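Local coordinates for protein response regulator (Helicobacter pylori, PDB 2PLN) that probably acts as an orphan response regulator that binds promoter DNA to control transcription, its receiver domain being the part described here, at residues 87-97 with 109-117; 50-58 with 70-80. All coordinates share one frame; numbering follows the deposited sequence.

In the fold
Both contacts belong to the receiver domain, a CheY-like fold in which a five-stranded parallel sheet carries helices on its two faces. From the N terminus, contact 2 (50-58 with 70-80) closes first: the chain leaves helix 51-60, runs through strand 65-68 inside the sheet and returns as helix 73-83 beside its predecessor. Contact 1 (87-97 with 109-117) follows in series, strand 88-93 pairing with the edge strand 111-114 after the intervening helix 98-106. The two neither nest nor cross, yet they touch, because V77 and I80 of helix 73-83 rest on V89 and V91. One contact thus joins helix to helix, the other strand to strand.

Contact 1 (87-97 with 109-117); sequences IVVLVSSDNPT and ADDYIAKPY
Strands 88-93 and 111-114 run parallel, their axes approaching to 4.7 Å with 23° between their directions, and close the right-handed beta-alpha-beta crossover through helix 98-106 at the edge of the receiver-domain sheet. V91 N donates to D111 O. V91 O accepts from I113 N at 2.8 Å, after which S93 brackets the next step through I113 O and K115 N. At the start of the pairing a side chain extends the pattern: D110 OD2 takes V89 N on its anti lone pair at 2.9 Å, while V89 O receives D110 N. K81 supplies a salt bridge to the same carboxylate oxygen. On the face shared with helix 98-106, V91 CG1 lies 3.7 Å from Y112 CD2. With CG anti to the backbone N (chi1 -177°), the Y112 ring reaches along the strand to P96, whose CB is 4.0 Å from Y112 CE1. The Y112 hydroxyl accepts from T97 N and also bonds E100. D111, on the other face, forms salt bridges with R126 and R130 of its own chain and with R126 of the second subunit. Next to I113 on that same face, S92 OG meets Y117 OH, from the loop after the strand, in a very short hydrogen bond of 2.5 Å.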
ATOM      1  N   ILE A  87       4.881  12.641   7.866  1.00 19.50           N
ATOM      2  CA  ILE A  87       5.597  12.189   6.692  1.00 17.30           C
ATOM      3  C   ILE A  87       5.196  10.738   6.389  1.00 16.06           C
ATOM      4  O   ILE A  87       5.122   9.911   7.287  1.00 16.56           O
ATOM      5  CB  ILE A  87       7.134  12.350   6.840  1.00 17.05           C
ATOM      6  CG1 ILE A  87       7.493  13.805   7.235  1.00 18.62           C
ATOM      7  CG2 ILE A  87       7.805  11.925   5.545  1.00 16.59           C
ATOM      8  CD1 ILE A  87       8.985  14.128   7.279  1.00 17.28           C
ATOM      9  N   VAL A  88       4.899  10.470   5.124  1.00 13.53           N
ATOM     10  CA  VAL A  88       4.544   9.133   4.681  1.00 12.06           C
ATOM     11  C   VAL A  88       5.855   8.358   4.581  1.00 11.96           C
ATOM     12  O   VAL A  88       6.844   8.865   4.031  1.00 11.64           O
ATOM     13  CB  VAL A  88       3.833   9.192   3.312  1.00 12.17           C
ATOM     14  CG1 VAL A  88       3.517   7.812   2.794  1.00 12.31           C
ATOM     15  CG2 VAL A  88       2.538  10.036   3.409  1.00 10.56           C
ATOM     16  N   VAL A  89       5.852   7.128   5.093  1.00 12.02           N
ATOM     17  CA  VAL A  89       7.031   6.291   5.083  1.00 11.93           C
ATOM     18  C   VAL A  89       6.763   4.979   4.337  1.00 12.18           C
ATOM     19  O   VAL A  89       5.841   4.218   4.692  1.00 12.50           O
ATOM     20  CB  VAL A  89       7.493   5.982   6.528  1.00 13.33           C
ATOM     21  CG1 VAL A  89       8.662   5.029   6.506  1.00 13.90           C
ATOM     22  CG2 VAL A  89       7.797   7.297   7.305  1.00 12.84           C
ATOM     23  N   LEU A  90       7.567   4.723   3.313  1.00 11.29           N
ATOM     24  CA  LEU A  90       7.469   3.484   2.501  1.00 11.00           C
ATOM     25  C   LEU A  90       8.751   2.718   2.690  1.00 11.27           C
ATOM     26  O   LEU A  90       9.846   3.286   2.575  1.00 11.06           O
ATOM     27  CB  LEU A  90       7.287   3.788   1.004  1.00 10.65           C
ATOM     28  CG  LEU A  90       6.287   4.885   0.582  1.00 12.41           C
ATOM     29  CD1 LEU A  90       6.095   4.901  -0.941  1.00 11.62           C
ATOM     30  CD2 LEU A  90       4.901   4.704   1.307  1.00 14.11           C
ATOM     31  N   VAL A  91       8.622   1.444   3.022  1.00 11.85           N
ATOM     32  CA  VAL A  91       9.787   0.573   3.210  1.00 12.72           C
ATOM     33  C   VAL A  91       9.829  -0.288   1.971  1.00 13.74           C
ATOM     34  O   VAL A  91       8.830  -0.888   1.592  1.00 13.17           O
ATOM     35  CB  VAL A  91       9.608  -0.337   4.467  1.00 12.52           C
ATOM     36  CG1 VAL A  91      10.669  -1.417   4.523  1.00 12.98           C
ATOM     37  CG2 VAL A  91       9.648   0.506   5.749  1.00 14.10           C
ATOM     38  N   SER A  92      10.996  -0.354   1.342  1.00 15.52           N
ATOM     39  CA  SER A  92      11.198  -1.198   0.182  1.00 18.90           C
ATOM     40  C   SER A  92      12.356  -2.179   0.493  1.00 19.96           C
ATOM     41  O   SER A  92      13.361  -1.792   1.116  1.00 20.62           O
ATOM     42  CB  SER A  92      11.438  -0.259  -1.012  1.00 19.99           C
ATOM     43  OG  SER A  92      12.106  -0.890  -2.067  1.00 26.38           O
ATOM     44  N   SER A  93      12.208  -3.444   0.102  1.00 21.09           N
ATOM     45  CA  SER A  93      13.167  -4.507   0.514  1.00 22.67           C
ATOM     46  C   SER A  93      13.541  -5.469  -0.634  1.00 24.21           C
ATOM     47  O   SER A  93      12.674  -5.952  -1.335  1.00 24.18           O
ATOM     48  CB  SER A  93      12.586  -5.290   1.704  1.00 21.75           C
ATOM     49  OG  SER A  93      13.485  -6.283   2.184  1.00 22.23           O
ATOM     50  N   ASP A  94      14.836  -5.727  -0.815  1.00 26.90           N
ATOM     51  CA  ASP A  94      15.318  -6.734  -1.783  1.00 30.14           C
ATOM     52  C   ASP A  94      15.305  -8.150  -1.176  1.00 30.50           C
ATOM     53  O   ASP A  94      15.560  -9.158  -1.873  1.00 31.33           O
ATOM     54  CB  ASP A  94      16.752  -6.396  -2.198  1.00 31.59           C
ATOM     55  CG  ASP A  94      17.671  -6.327  -1.009  1.00 34.94           C
ATOM     56  OD1 ASP A  94      17.767  -7.347  -0.282  1.00 39.27           O
ATOM     57  OD2 ASP A  94      18.300  -5.294  -0.685  1.00 39.00           O
ATOM     58  N   ASN A  95      15.060  -8.235   0.131  1.00 30.04           N
ATOM     59  CA  ASN A  95      14.787  -9.536   0.740  1.00 29.42           C
ATOM     60  C   ASN A  95      13.516  -9.478   1.567  1.00 28.00           C
ATOM     61  O   ASN A  95      13.591  -9.478   2.800  1.00 27.29           O
ATOM     62  CB  ASN A  95      15.955 -10.038   1.601  1.00 29.82           C
ATOM     63  CG  ASN A  95      15.763 -11.502   2.068  1.00 31.88           C
ATOM     64  OD1 ASN A  95      15.195 -12.348   1.352  1.00 34.11           O
ATOM     65  ND2 ASN A  95      16.245 -11.794   3.268  1.00 33.78           N
ATOM     66  N   PRO A  96      12.364  -9.442   0.884  1.00 27.15           N
ATOM     67  CA  PRO A  96      11.085  -9.308   1.554  1.00 26.87           C
ATOM     68  C   PRO A  96      10.735 -10.592   2.306  1.00 26.61           C
ATOM     69  O   PRO A  96      10.914 -11.692   1.780  1.00 27.41           O
ATOM     70  CB  PRO A  96      10.096  -9.076   0.396  1.00 26.53           C
ATOM     71  CG  PRO A  96      10.726  -9.704  -0.775  1.00 27.20           C
ATOM     72  CD  PRO A  96      12.203  -9.538  -0.578  1.00 26.77           C
ATOM     73  N   THR A  97      10.279 -10.468   3.542  1.00 25.55           N
ATOM     74  CA  THR A  97       9.741 -11.632   4.222  1.00 24.31           C
ATOM     75  C   THR A  97       8.412 -11.245   4.840  1.00 23.85           C
ATOM     76  O   THR A  97       8.174 -10.071   5.120  1.00 21.64           O
ATOM     77  CB  THR A  97      10.673 -12.112   5.341  1.00 24.49           C
ATOM     78  OG1 THR A  97      10.863 -11.051   6.289  1.00 24.07           O
ATOM     79  CG2 THR A  97      12.106 -12.414   4.805  1.00 25.62           C
ATOM     80  N   ALA A 109       4.862   1.899   9.221  1.00 14.76           N
ATOM     81  CA  ALA A 109       5.107   2.157   7.777  1.00 13.77           C
ATOM     82  C   ALA A 109       3.786   2.231   7.016  1.00 13.61           C
ATOM     83  O   ALA A 109       2.848   1.538   7.332  1.00 12.98           O
ATOM     84  CB  ALA A 109       6.013   1.073   7.172  1.00 14.62           C
ATOM     85  N   ASP A 110       3.731   3.083   6.001  1.00 12.41           N
ATOM     86  CA  ASP A 110       2.540   3.242   5.194  1.00 13.29           C
ATOM     87  C   ASP A 110       2.505   2.222   4.067  1.00 13.06           C
ATOM     88  O   ASP A 110       1.436   1.949   3.500  1.00 13.00           O
ATOM     89  CB  ASP A 110       2.490   4.670   4.654  1.00 13.70           C
ATOM     90  CG  ASP A 110       2.321   5.675   5.752  1.00 16.26           C
ATOM     91  OD1 ASP A 110       1.210   5.703   6.328  1.00 19.65           O
ATOM     92  OD2 ASP A 110       3.236   6.425   6.135  1.00 14.27           O
ATOM     93  N   ASP A 111       3.669   1.659   3.730  1.00 11.65           N
ATOM     94  CA  ASP A 111       3.675   0.601   2.763  1.00 11.34           C
ATOM     95  C   ASP A 111       4.935  -0.229   2.905  1.00 11.59           C
ATOM     96  O   ASP A 111       5.923   0.189   3.545  1.00 11.67           O
ATOM     97  CB  ASP A 111       3.571   1.202   1.347  1.00 11.61           C
ATOM     98  CG  ASP A 111       2.788   0.315   0.373  1.00 12.17           C
ATOM     99  OD1 ASP A 111       2.746  -0.939   0.560  1.00 12.59           O
ATOM    100  OD2 ASP A 111       2.212   0.806  -0.622  1.00 11.22           O
ATOM    101  N   TYR A 112       4.886  -1.414   2.316  1.00 11.94           N
ATOM    102  CA  TYR A 112       6.015  -2.329   2.249  1.00 13.41           C
ATOM    103  C   TYR A 112       6.061  -2.873   0.821  1.00 14.00           C
ATOM    104  O   TYR A 112       5.078  -3.456   0.326  1.00 13.99           O
ATOM    105  CB  TYR A 112       5.824  -3.455   3.267  1.00 13.32           C
ATOM    106  CG  TYR A 112       6.981  -4.433   3.341  1.00 15.21           C
ATOM    107  CD1 TYR A 112       6.907  -5.662   2.704  1.00 15.06           C
ATOM    108  CD2 TYR A 112       8.159  -4.133   4.064  1.00 14.83           C
ATOM    109  CE1 TYR A 112       7.981  -6.593   2.784  1.00 16.16           C
ATOM    110  CE2 TYR A 112       9.224  -5.066   4.144  1.00 14.50           C
ATOM    111  CZ  TYR A 112       9.126  -6.275   3.497  1.00 15.97           C
ATOM    112  OH  TYR A 112      10.202  -7.196   3.558  1.00 17.89           O
ATOM    113  N   ILE A 113       7.193  -2.674   0.146  1.00 13.89           N
ATOM    114  CA  ILE A 113       7.227  -2.888  -1.295  1.00 15.89           C
ATOM    115  C   ILE A 113       8.410  -3.812  -1.567  1.00 17.10           C
ATOM    116  O   ILE A 113       9.520  -3.528  -1.150  1.00 17.31           O
ATOM    117  CB  ILE A 113       7.393  -1.529  -2.036  1.00 16.33           C
ATOM    118  CG1 ILE A 113       6.232  -0.574  -1.705  1.00 16.74           C
ATOM    119  CG2 ILE A 113       7.573  -1.715  -3.579  1.00 16.89           C
ATOM    120  CD1 ILE A 113       6.568   0.854  -1.979  1.00 18.51           C
ATOM    121  N   ALA A 114       8.170  -4.943  -2.223  1.00 18.92           N
ATOM    122  CA  ALA A 114       9.277  -5.827  -2.587  1.00 20.00           C
ATOM    123  C   ALA A 114      10.060  -5.236  -3.751  1.00 21.36           C
ATOM    124  O   ALA A 114       9.479  -4.657  -4.675  1.00 21.58           O
ATOM    125  CB  ALA A 114       8.762  -7.207  -2.973  1.00 20.05           C
ATOM    126  N   LYS A 115      11.381  -5.363  -3.668  1.00 22.22           N
ATOM    127  CA  LYS A 115      12.265  -5.104  -4.795  1.00 24.99           C
ATOM    128  C   LYS A 115      12.651  -6.453  -5.400  1.00 26.30           C
ATOM    129  O   LYS A 115      12.796  -7.444  -4.660  1.00 26.76           O
ATOM    130  CB  LYS A 115      13.529  -4.403  -4.326  1.00 24.83           C
ATOM    131  CG  LYS A 115      13.273  -2.997  -3.851  1.00 25.83           C
ATOM    132  CD  LYS A 115      14.530  -2.399  -3.257  1.00 26.80           C
ATOM    133  CE  LYS A 115      15.381  -1.775  -4.316  1.00 27.85           C
ATOM    134  NZ  LYS A 115      16.678  -1.366  -3.689  1.00 30.94           N
ATOM    135  N   PRO A 116      12.851  -6.510  -6.714  1.00 28.19           N
ATOM    136  CA  PRO A 116      12.693  -5.373  -7.663  1.00 28.66           C
ATOM    137  C   PRO A 116      11.270  -4.881  -7.921  1.00 29.00           C
ATOM    138  O   PRO A 116      10.319  -5.658  -7.803  1.00 30.10           O
ATOM    139  CB  PRO A 116      13.330  -5.905  -8.964  1.00 29.43           C
ATOM    140  CG  PRO A 116      13.388  -7.373  -8.822  1.00 28.88           C
ATOM    141  CD  PRO A 116      13.346  -7.737  -7.369  1.00 27.98           C
ATOM    142  N   TYR A 117      11.125  -3.597  -8.272  1.00 28.33           N
ATOM    143  CA  TYR A 117       9.810  -2.982  -8.534  1.00 27.75           C
ATOM    144  C   TYR A 117       9.137  -3.508  -9.813  1.00 28.97           C
ATOM    145  O   TYR A 117       9.822  -3.942 -10.744  1.00 29.46           O
ATOM    146  CB  TYR A 117       9.910  -1.442  -8.576  1.00 25.80           C
ATOM    147  CG  TYR A 117      10.565  -0.841  -7.359  1.00 24.67           C
ATOM    148  CD1 TYR A 117      11.850  -0.285  -7.420  1.00 21.94           C
ATOM    149  CD2 TYR A 117       9.921  -0.861  -6.131  1.00 24.53           C
ATOM    150  CE1 TYR A 117      12.455   0.242  -6.296  1.00 19.49           C
ATOM    151  CE2 TYR A 117      10.521  -0.322  -5.004  1.00 23.89           C
ATOM    152  CZ  TYR A 117      11.779   0.224  -5.084  1.00 22.56           C
ATOM    153  OH  TYR A 117      12.341   0.740  -3.939  1.00 19.80           O
TER

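Contact 2 (50-58 with 70-80); sequences SLEDGEYLM and DKNALSFVSRI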
ATOM      1  N   SER A  50      22.791   7.010   1.873  1.00 21.01           N
ATOM      2  CA  SER A  50      23.060   6.870   3.294  1.00 20.73           C
ATOM      3  C   SER A  50      21.816   7.100   4.142  1.00 20.45           C
ATOM      4  O   SER A  50      21.157   8.141   4.053  1.00 19.74           O
ATOM      5  CB  SER A  50      24.200   7.821   3.698  1.00 21.02           C
ATOM      6  OG  SER A  50      24.158   8.132   5.088  1.00 21.13           O
ATOM      7  N   LEU A  51      21.484   6.118   4.968  1.00 19.99           N
ATOM      8  CA  LEU A  51      20.350   6.286   5.874  1.00 20.47           C
ATOM      9  C   LEU A  51      20.596   7.390   6.923  1.00 20.29           C
ATOM     10  O   LEU A  51      19.675   8.138   7.236  1.00 19.65           O
ATOM     11  CB  LEU A  51      19.962   4.960   6.532  1.00 20.42           C
ATOM     12  CG  LEU A  51      18.705   5.000   7.394  1.00 22.18           C
ATOM     13  CD1 LEU A  51      17.925   3.669   7.306  1.00 23.60           C
ATOM     14  CD2 LEU A  51      19.086   5.351   8.819  1.00 23.55           C
ATOM     15  N   GLU A  52      21.826   7.503   7.441  1.00 20.22           N
ATOM     16  CA  GLU A  52      22.153   8.583   8.401  1.00 20.65           C
ATOM     17  C   GLU A  52      22.031   9.986   7.752  1.00 19.65           C
ATOM     18  O   GLU A  52      21.504  10.932   8.348  1.00 18.77           O
ATOM     19  CB  GLU A  52      23.519   8.336   9.080  1.00 22.42           C
ATOM     20  CG  GLU A  52      24.733   8.642   8.228  1.00 27.94           C
ATOM     21  CD  GLU A  52      25.919   7.712   8.529  1.00 30.04           C
ATOM     22  OE1 GLU A  52      26.540   7.849   9.623  1.00 35.73           O
ATOM     23  OE2 GLU A  52      26.221   6.838   7.659  1.00 38.84           O
ATOM     24  N   ASP A  53      22.481  10.088   6.511  1.00 18.37           N
ATOM     25  CA  ASP A  53      22.281  11.284   5.709  1.00 19.03           C
ATOM     26  C   ASP A  53      20.794  11.624   5.528  1.00 18.36           C
ATOM     27  O   ASP A  53      20.360  12.769   5.761  1.00 18.25           O
ATOM     28  CB  ASP A  53      22.937  11.090   4.341  1.00 19.25           C
ATOM     29  CG  ASP A  53      22.918  12.350   3.496  1.00 23.99           C
ATOM     30  OD1 ASP A  53      22.699  12.230   2.269  1.00 25.49           O
ATOM     31  OD2 ASP A  53      23.106  13.500   3.960  1.00 28.18           O
ATOM     32  N   GLY A  54      20.020  10.626   5.098  1.00 17.15           N
ATOM     33  CA  GLY A  54      18.571  10.787   4.941  1.00 15.84           C
ATOM     34  C   GLY A  54      17.863  11.241   6.201  1.00 14.71           C
ATOM     35  O   GLY A  54      17.043  12.160   6.166  1.00 13.94           O
ATOM     36  N   GLU A  55      18.179  10.617   7.331  1.00 13.98           N
ATOM     37  CA  GLU A  55      17.547  10.997   8.570  1.00 14.00           C
ATOM     38  C   GLU A  55      17.829  12.464   8.920  1.00 14.49           C
ATOM     39  O   GLU A  55      16.930  13.191   9.334  1.00 15.02           O
ATOM     40  CB  GLU A  55      18.024  10.097   9.685  1.00 14.94           C
ATOM     41  CG  GLU A  55      17.095  10.106  10.860  1.00 15.62           C
ATOM     42  CD  GLU A  55      17.519   9.156  11.959  1.00 17.97           C
ATOM     43  OE1 GLU A  55      18.394   8.278  11.755  1.00 19.21           O
ATOM     44  OE2 GLU A  55      16.957   9.310  13.042  1.00 19.35           O
ATOM     45  N   TYR A  56      19.078  12.870   8.732  1.00 14.73           N
ATOM     46  CA  TYR A  56      19.495  14.252   8.924  1.00 15.21           C
ATOM     47  C   TYR A  56      18.784  15.196   7.965  1.00 15.17           C
ATOM     48  O   TYR A  56      18.265  16.216   8.392  1.00 15.75           O
ATOM     49  CB  TYR A  56      21.015  14.391   8.793  1.00 15.09           C
ATOM     50  CG  TYR A  56      21.453  15.849   8.725  1.00 14.79           C
ATOM     51  CD1 TYR A  56      21.621  16.627   9.881  1.00 14.87           C
ATOM     52  CD2 TYR A  56      21.668  16.457   7.497  1.00 15.63           C
ATOM     53  CE1 TYR A  56      22.011  17.969   9.794  1.00 14.34           C
ATOM     54  CE2 TYR A  56      22.044  17.786   7.410  1.00 16.19           C
ATOM     55  CZ  TYR A  56      22.228  18.529   8.549  1.00 15.98           C
ATOM     56  OH  TYR A  56      22.595  19.859   8.398  1.00 15.85           O
ATOM     57  N   LEU A  57      18.768  14.861   6.681  1.00 14.86           N
ATOM     58  CA  LEU A  57      18.031  15.687   5.690  1.00 15.44           C
ATOM     59  C   LEU A  57      16.597  16.000   6.114  1.00 15.70           C
ATOM     60  O   LEU A  57      16.122  17.114   5.911  1.00 15.76           O
ATOM     61  CB  LEU A  57      18.031  15.014   4.337  1.00 15.44           C
ATOM     62  CG  LEU A  57      19.395  15.024   3.619  1.00 15.30           C
ATOM     63  CD1 LEU A  57      19.294  14.268   2.270  1.00 16.99           C
ATOM     64  CD2 LEU A  57      19.885  16.469   3.384  1.00 16.34           C
HETATM   65  N   MSE A  58      15.907  15.010   6.679  1.00 16.15           N
HETATM   66  CA  MSE A  58      14.530  15.207   7.143  1.00 19.12           C
HETATM   67  C   MSE A  58      14.380  16.283   8.215  1.00 16.94           C
HETATM   68  O   MSE A  58      13.317  16.868   8.367  1.00 16.55           O
HETATM   69  CB  MSE A  58      13.901  13.870   7.548  1.00 18.81           C
HETATM   70  CG  MSE A  58      13.542  13.078   6.323  1.00 22.73           C
HETATM   71 SE   MSE A  58      12.812  11.396   6.779  1.00 32.36          SE
HETATM   72  CE  MSE A  58      14.384  10.489   6.895  1.00 33.01           C
ATOM     73  N   ASP A  70      17.097  -0.193   3.201  1.00 26.00           N
ATOM     74  CA  ASP A  70      18.284  -0.272   4.023  1.00 27.57           C
ATOM     75  C   ASP A  70      18.082  -1.447   4.987  1.00 28.86           C
ATOM     76  O   ASP A  70      16.954  -1.804   5.319  1.00 28.40           O
ATOM     77  CB  ASP A  70      18.427   1.005   4.833  1.00 27.54           C
ATOM     78  CG  ASP A  70      19.771   1.109   5.533  1.00 28.36           C
ATOM     79  OD1 ASP A  70      19.847   0.771   6.738  1.00 26.94           O
ATOM     80  OD2 ASP A  70      20.785   1.535   4.948  1.00 28.65           O
ATOM     81  N   LYS A  71      19.184  -2.023   5.461  1.00 30.19           N
ATOM     82  CA  LYS A  71      19.127  -3.121   6.427  1.00 31.55           C
ATOM     83  C   LYS A  71      18.488  -2.712   7.743  1.00 30.65           C
ATOM     84  O   LYS A  71      17.792  -3.513   8.369  1.00 31.09           O
ATOM     85  CB  LYS A  71      20.535  -3.679   6.705  1.00 31.31           C
ATOM     86  CG  LYS A  71      21.269  -4.238   5.479  1.00 34.01           C
ATOM     87  CD  LYS A  71      22.504  -5.075   5.871  1.00 33.93           C
ATOM     88  CE  LYS A  71      23.397  -4.393   6.920  1.00 37.68           C
ATOM     89  NZ  LYS A  71      24.137  -3.218   6.368  1.00 40.03           N
ATOM     90  N   ASN A  72      18.764  -1.490   8.186  1.00 29.67           N
ATOM     91  CA  ASN A  72      18.251  -0.986   9.467  1.00 28.40           C
ATOM     92  C   ASN A  72      17.015  -0.124   9.274  1.00 26.88           C
ATOM     93  O   ASN A  72      16.798   0.863  10.018  1.00 26.01           O
ATOM     94  CB  ASN A  72      19.324  -0.150  10.191  1.00 29.26           C
ATOM     95  CG  ASN A  72      20.621  -0.898  10.401  1.00 31.26           C
ATOM     96  OD1 ASN A  72      20.633  -2.038  10.861  1.00 33.10           O
ATOM     97  ND2 ASN A  72      21.734  -0.234  10.100  1.00 33.34           N
ATOM     98  N   ALA A  73      16.197  -0.477   8.282  1.00 25.22           N
ATOM     99  CA  ALA A  73      15.084   0.399   7.925  1.00 23.41           C
ATOM    100  C   ALA A  73      14.064   0.476   9.057  1.00 22.18           C
ATOM    101  O   ALA A  73      13.520   1.526   9.319  1.00 21.23           O
ATOM    102  CB  ALA A  73      14.436  -0.012   6.595  1.00 22.84           C
ATOM    103  N   LEU A  74      13.835  -0.633   9.751  1.00 22.11           N
ATOM    104  CA  LEU A  74      12.719  -0.695  10.700  1.00 21.81           C
ATOM    105  C   LEU A  74      12.862   0.237  11.909  1.00 20.59           C
ATOM    106  O   LEU A  74      11.893   0.883  12.310  1.00 20.47           O
ATOM    107  CB  LEU A  74      12.519  -2.135  11.164  1.00 23.03           C
ATOM    108  CG  LEU A  74      11.947  -3.174  10.178  1.00 25.61           C
ATOM    109  CD1 LEU A  74      10.463  -3.054  10.096  1.00 27.66           C
ATOM    110  CD2 LEU A  74      12.552  -3.155   8.758  1.00 29.22           C
ATOM    111  N   SER A  75      14.055   0.310  12.502  1.00 19.54           N
ATOM    112  CA  SER A  75      14.246   1.255  13.622  1.00 18.82           C
ATOM    113  C   SER A  75      14.073   2.681  13.131  1.00 18.19           C
ATOM    114  O   SER A  75      13.497   3.521  13.803  1.00 17.87           O
ATOM    115  CB  SER A  75      15.600   1.070  14.311  1.00 19.17           C
ATOM    116  OG  SER A  75      16.651   1.262  13.385  1.00 21.64           O
ATOM    117  N   PHE A  76      14.576   2.943  11.926  1.00 18.07           N
ATOM    118  CA  PHE A  76      14.420   4.251  11.287  1.00 17.32           C
ATOM    119  C   PHE A  76      12.940   4.613  11.122  1.00 17.11           C
ATOM    120  O   PHE A  76      12.541   5.767  11.336  1.00 16.89           O
ATOM    121  CB  PHE A  76      15.154   4.195   9.956  1.00 17.18           C
ATOM    122  CG  PHE A  76      14.860   5.328   9.020  1.00 17.01           C
ATOM    123  CD1 PHE A  76      13.909   5.183   8.000  1.00 16.88           C
ATOM    124  CD2 PHE A  76      15.572   6.524   9.115  1.00 17.26           C
ATOM    125  CE1 PHE A  76      13.667   6.197   7.109  1.00 16.43           C
ATOM    126  CE2 PHE A  76      15.335   7.547   8.222  1.00 18.52           C
ATOM    127  CZ  PHE A  76      14.373   7.389   7.214  1.00 17.25           C
ATOM    128  N   VAL A  77      12.123   3.618  10.742  1.00 16.93           N
ATOM    129  CA  VAL A  77      10.690   3.861  10.523  1.00 16.50           C
ATOM    130  C   VAL A  77      10.091   4.419  11.822  1.00 16.86           C
ATOM    131  O   VAL A  77       9.418   5.442  11.819  1.00 16.44           O
ATOM    132  CB  VAL A  77       9.954   2.598  10.035  1.00 16.03           C
ATOM    133  CG1 VAL A  77       8.457   2.760  10.108  1.00 16.89           C
ATOM    134  CG2 VAL A  77      10.378   2.264   8.582  1.00 14.91           C
ATOM    135  N   SER A  78      10.338   3.718  12.921  1.00 16.76           N
ATOM    136  CA  SER A  78       9.830   4.155  14.209  1.00 18.71           C
ATOM    137  C   SER A  78      10.358   5.549  14.621  1.00 18.02           C
ATOM    138  O   SER A  78       9.602   6.354  15.123  1.00 17.22           O
ATOM    139  CB  SER A  78      10.157   3.115  15.285  1.00 19.53           C
ATOM    140  OG  SER A  78       9.547   3.513  16.490  1.00 25.40           O
ATOM    141  N   ARG A  79      11.646   5.820  14.404  1.00 18.31           N
ATOM    142  CA  ARG A  79      12.205   7.147  14.767  1.00 18.55           C
ATOM    143  C   ARG A  79      11.524   8.281  14.019  1.00 18.56           C
ATOM    144  O   ARG A  79      11.179   9.325  14.614  1.00 18.75           O
ATOM    145  CB  ARG A  79      13.704   7.232  14.512  1.00 18.17           C
ATOM    146  CG  ARG A  79      14.560   6.483  15.475  1.00 17.23           C
ATOM    147  CD  ARG A  79      16.008   6.902  15.413  1.00 18.49           C
ATOM    148  NE  ARG A  79      16.622   6.739  14.091  1.00 16.63           N
ATOM    149  CZ  ARG A  79      17.046   5.571  13.601  1.00 17.94           C
ATOM    150  NH1 ARG A  79      16.918   4.439  14.305  1.00 18.91           N
ATOM    151  NH2 ARG A  79      17.587   5.525  12.403  1.00 15.80           N
ATOM    152  N   ILE A  80      11.272   8.065  12.725  1.00 18.70           N
ATOM    153  CA  ILE A  80      10.663   9.092  11.855  1.00 19.00           C
ATOM    154  C   ILE A  80       9.188   9.273  12.155  1.00 19.06           C
ATOM    155  O   ILE A  80       8.664  10.409  12.149  1.00 19.19           O
ATOM    156  CB  ILE A  80      10.872   8.714  10.335  1.00 19.33           C
ATOM    157  CG1 ILE A  80      12.350   8.769   9.972  1.00 20.01           C
ATOM    158  CG2 ILE A  80      10.011   9.627   9.415  1.00 20.02           C
ATOM    159  CD1 ILE A  80      13.015  10.078  10.268  1.00 22.39           C
TER
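E55 and R79 meet side-on in a two-pronged salt bridge between helices 51-60 and 73-83. R79 NE reaches E55 OE2 at 2.8 Å, almost within the guanidinium plane, and R79 NH2 reaches E55 OE1 at 2.9 Å. Two bonds fix the rotation of both groups, although the planes stay 31° apart and each carboxylate oxygen is approached from above its own plane. The R79 chain bends at chi3 (-58°) and lays one guanidinium face over F76 CA.

Beneath this ion pair lies an apolar layer. L51 and F76 pass each other pointing opposite ways, which brings L51 CD2 to 3.7 Å from F76 CD2; the same methyl sits at the guanidinium edge of R79. E55 CB approaches the ring edge of F76 in plane, and I80 CG1 packs over one ring face. Selenomethionine M58 sets SE 3.7 Å from I80 CD1.

Farther out, the two helix starts are held differently. S50 OG caps helix 51-60 by accepting D53 N, and T48 bonds both D53 OD1 and S50 N. Ahead of the second helix, D70 OD1 accepts N72 N in an Asx turn and also lies 3.5 Å from L51 CD1. L57 and M58 touch L22, F76 touches I24, and V77 and I80 touch V89, which seats both helices on the sheet. Such near-parallel neighbours, 8° apart in direction with axes 11.7 Å distant, are the product of successive crossovers in the doubly wound alpha/beta fold of CheY-like receiver domains.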